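Local coordinates for protein soluble secreted antigen MPT53 (PDB 1LU4) that probably oxidises reduced, unfolded secreted proteins of Mycobacterium tuberculosis to form their disulfide bonds, as a secreted member of the thioredoxin family, at residues F103-A108 with D125-R130. Sequence-based numbering, arbitrary orientation.
Sequences FVFYRA and DELSGR
Leu-127 and Arg-130, one helical turn apart, meet the rings of Phe-103 and Phe-105 on the strand, and the contact between the two segments is made of carbon atoms alone. A single methyl serves both aromatic residues: Leu-127 CD1 lies 3.7 Å from Phe-103 CE2, approaching that ring obliquely, and 3.8 Å from Phe-105 CE1, where it sits at the edge in the ring plane. With CG anti to the backbone N (chi1 179°), the leucine carries this methyl from the flank of the helix in toward the strand.

Arg-130 covers one face of the Phe-105 ring with its aliphatic part. In a CH-pi contact, CB stands 4.0 Å from the centroid of the Phe-105 ring, 18° off the normal and shifted toward the rim, while Arg-130 CD reaches Phe-105 CE2 at 3.7 Å. The extended chain runs across the ring and delivers the guanidinium to Glu-126 on the preceding turn. There NE and NH2 of Arg-130 both donate to Glu-126 OE2, at 2.8 and 2.9 Å, with the oxygen in the guanidinium plane; this side-on salt bridge fixes the rotation of the group.

Beyond the two segments, Leu-46 of helix 37-52 touches both Phe-103 and Leu-127, and Val-28 of the neighbouring strand 27-32 touches both phenylalanines. The C-terminal helix 124-133 thus packs on the mixed sheet beside helix 37-52, whose start carries the CxxC cysteines Cys-36 and Cys-39, an arrangement characteristic of the thioredoxin fold.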
loop_
_atom_site.group_PDB
_atom_site.type_symbol
_atom_site.label_atom_id
_atom_site.label_comp_id
_atom_site.label_asym_id
_atom_site.label_seq_id
_atom_site.Cartn_x
_atom_site.Cartn_y
_atom_site.Cartn_z
ATOM N N PHE A 103 -5.519 4.267 -0.054
ATOM C CA PHE A 103 -4.475 4.485 0.930
ATOM C C PHE A 103 -5.037 4.432 2.346
ATOM O O PHE A 103 -6.113 4.997 2.572
ATOM C CB PHE A 103 -3.851 5.854 0.752
ATOM C CG PHE A 103 -3.102 6.124 -0.524
ATOM C CD1 PHE A 103 -3.823 6.502 -1.668
ATOM C CD2 PHE A 103 -1.739 6.030 -0.553
ATOM C CE1 PHE A 103 -3.133 6.792 -2.823
ATOM C CE2 PHE A 103 -1.035 6.320 -1.722
ATOM C CZ PHE A 103 -1.759 6.694 -2.821
ATOM N N VAL A 104 -4.265 3.850 3.247
ATOM C CA VAL A 104 -4.488 4.001 4.674
ATOM C C VAL A 104 -3.224 4.583 5.251
ATOM O O VAL A 104 -2.173 3.979 5.184
ATOM C CB VAL A 104 -4.888 2.700 5.363
ATOM C CG1 VAL A 104 -5.186 2.948 6.825
ATOM C CG2 VAL A 104 -6.110 1.985 4.695
ATOM N N PHE A 105 -3.366 5.763 5.894
ATOM C CA PHE A 105 -2.247 6.496 6.471
ATOM C C PHE A 105 -2.282 6.303 7.977
ATOM O O PHE A 105 -3.204 6.851 8.639
ATOM C CB PHE A 105 -2.393 7.970 6.101
ATOM C CG PHE A 105 -2.183 8.257 4.640
ATOM C CD1 PHE A 105 -0.920 8.359 4.099
ATOM C CD2 PHE A 105 -3.307 8.389 3.812
ATOM C CE1 PHE A 105 -0.734 8.588 2.772
ATOM C CE2 PHE A 105 -3.142 8.635 2.455
ATOM C CZ PHE A 105 -1.854 8.729 1.952
ATOM N N TYR A 106 -1.355 5.547 8.546
ATOM C CA TYR A 106 -1.330 5.257 9.982
ATOM C C TYR A 106 -0.279 6.082 10.701
ATOM O O TYR A 106 0.876 6.175 10.303
ATOM C CB TYR A 106 -0.883 3.846 10.186
ATOM C CG TYR A 106 -1.953 2.758 10.087
ATOM C CD1 TYR A 106 -2.852 2.607 11.117
ATOM C CD2 TYR A 106 -2.039 1.953 8.991
ATOM C CE1 TYR A 106 -3.813 1.642 11.046
ATOM C CE2 TYR A 106 -3.013 0.945 8.922
ATOM C CZ TYR A 106 -3.894 0.809 9.951
ATOM O OH TYR A 106 -4.856 -0.177 9.880
ATOM N N ARG A 107 -0.736 6.689 11.792
ATOM C CA ARG A 107 0.168 7.242 12.777
ATOM C C ARG A 107 0.650 6.127 13.709
ATOM O O ARG A 107 0.031 5.069 13.813
ATOM C CB ARG A 107 -0.510 8.323 13.630
ATOM C CG ARG A 107 -0.905 9.545 12.775
ATOM C CD ARG A 107 -1.455 10.595 13.756
ATOM N NE ARG A 107 -0.431 11.119 14.644
ATOM C CZ ARG A 107 0.325 12.178 14.360
ATOM N NH1 ARG A 107 0.154 12.812 13.199
ATOM N NH2 ARG A 107 1.228 12.576 15.238
ATOM N N ALA A 108 1.771 6.399 14.421
ATOM C CA ALA A 108 2.309 5.424 15.371
ATOM C C ALA A 108 1.315 5.110 16.472
ATOM O O ALA A 108 1.334 4.024 17.028
ATOM C CB ALA A 108 3.614 5.986 15.978
ATOM N N ASP A 125 2.625 15.696 -4.631
ATOM C CA ASP A 125 2.607 16.731 -3.608
ATOM C C ASP A 125 1.605 16.386 -2.516
ATOM O O ASP A 125 1.875 16.556 -1.333
ATOM C CB ASP A 125 2.256 18.085 -4.229
ATOM C CG ASP A 125 3.450 18.782 -4.847
ATOM O OD1 ASP A 125 4.547 18.223 -5.046
ATOM O OD2 ASP A 125 3.285 19.986 -5.171
ATOM N N GLU A 126 0.421 15.890 -2.957
ATOM C CA GLU A 126 -0.545 15.561 -1.917
ATOM C C GLU A 126 -0.060 14.404 -1.039
ATOM O O GLU A 126 -0.164 14.420 0.165
ATOM C CB GLU A 126 -1.926 15.237 -2.484
ATOM C CG GLU A 126 -2.921 14.822 -1.407
ATOM C CD GLU A 126 -4.332 14.560 -1.940
ATOM O OE1 GLU A 126 -4.757 15.159 -2.950
ATOM O OE2 GLU A 126 -4.994 13.693 -1.316
ATOM N N LEU A 127 0.473 13.356 -1.690
ATOM C CA LEU A 127 0.983 12.191 -0.959
ATOM C C LEU A 127 2.118 12.562 -0.011
ATOM O O LEU A 127 2.105 12.121 1.148
ATOM C CB LEU A 127 1.449 11.145 -1.984
ATOM C CG LEU A 127 2.044 9.868 -1.366
ATOM C CD1 LEU A 127 1.066 9.148 -0.475
ATOM C CD2 LEU A 127 2.552 8.945 -2.477
ATOM N N SER A 128 3.044 13.372 -0.478
ATOM C CA SER A 128 4.151 13.806 0.372
ATOM C C SER A 128 3.630 14.510 1.618
ATOM O O SER A 128 4.112 14.279 2.735
ATOM C CB SER A 128 5.069 14.689 -0.501
ATOM O OG SER A 128 6.088 15.185 0.296
ATOM N N GLY A 129 2.618 15.401 1.454
ATOM C CA GLY A 129 2.095 16.100 2.618
ATOM C C GLY A 129 1.359 15.138 3.562
ATOM O O GLY A 129 1.528 15.295 4.776
ATOM N N ARG A 130 0.605 14.189 3.027
ATOM C CA ARG A 130 -0.078 13.252 3.965
ATOM C C ARG A 130 0.945 12.425 4.743
ATOM O O ARG A 130 0.793 12.134 5.938
ATOM C CB ARG A 130 -1.063 12.362 3.204
ATOM C CG ARG A 130 -2.231 13.181 2.588
ATOM C CD ARG A 130 -3.101 12.232 1.780
ATOM N NE ARG A 130 -4.298 12.832 1.252
ATOM C CZ ARG A 130 -5.425 13.085 1.924
ATOM N NH1 ARG A 130 -5.608 12.803 3.197
ATOM N NH2 ARG A 130 -6.425 13.646 1.228
#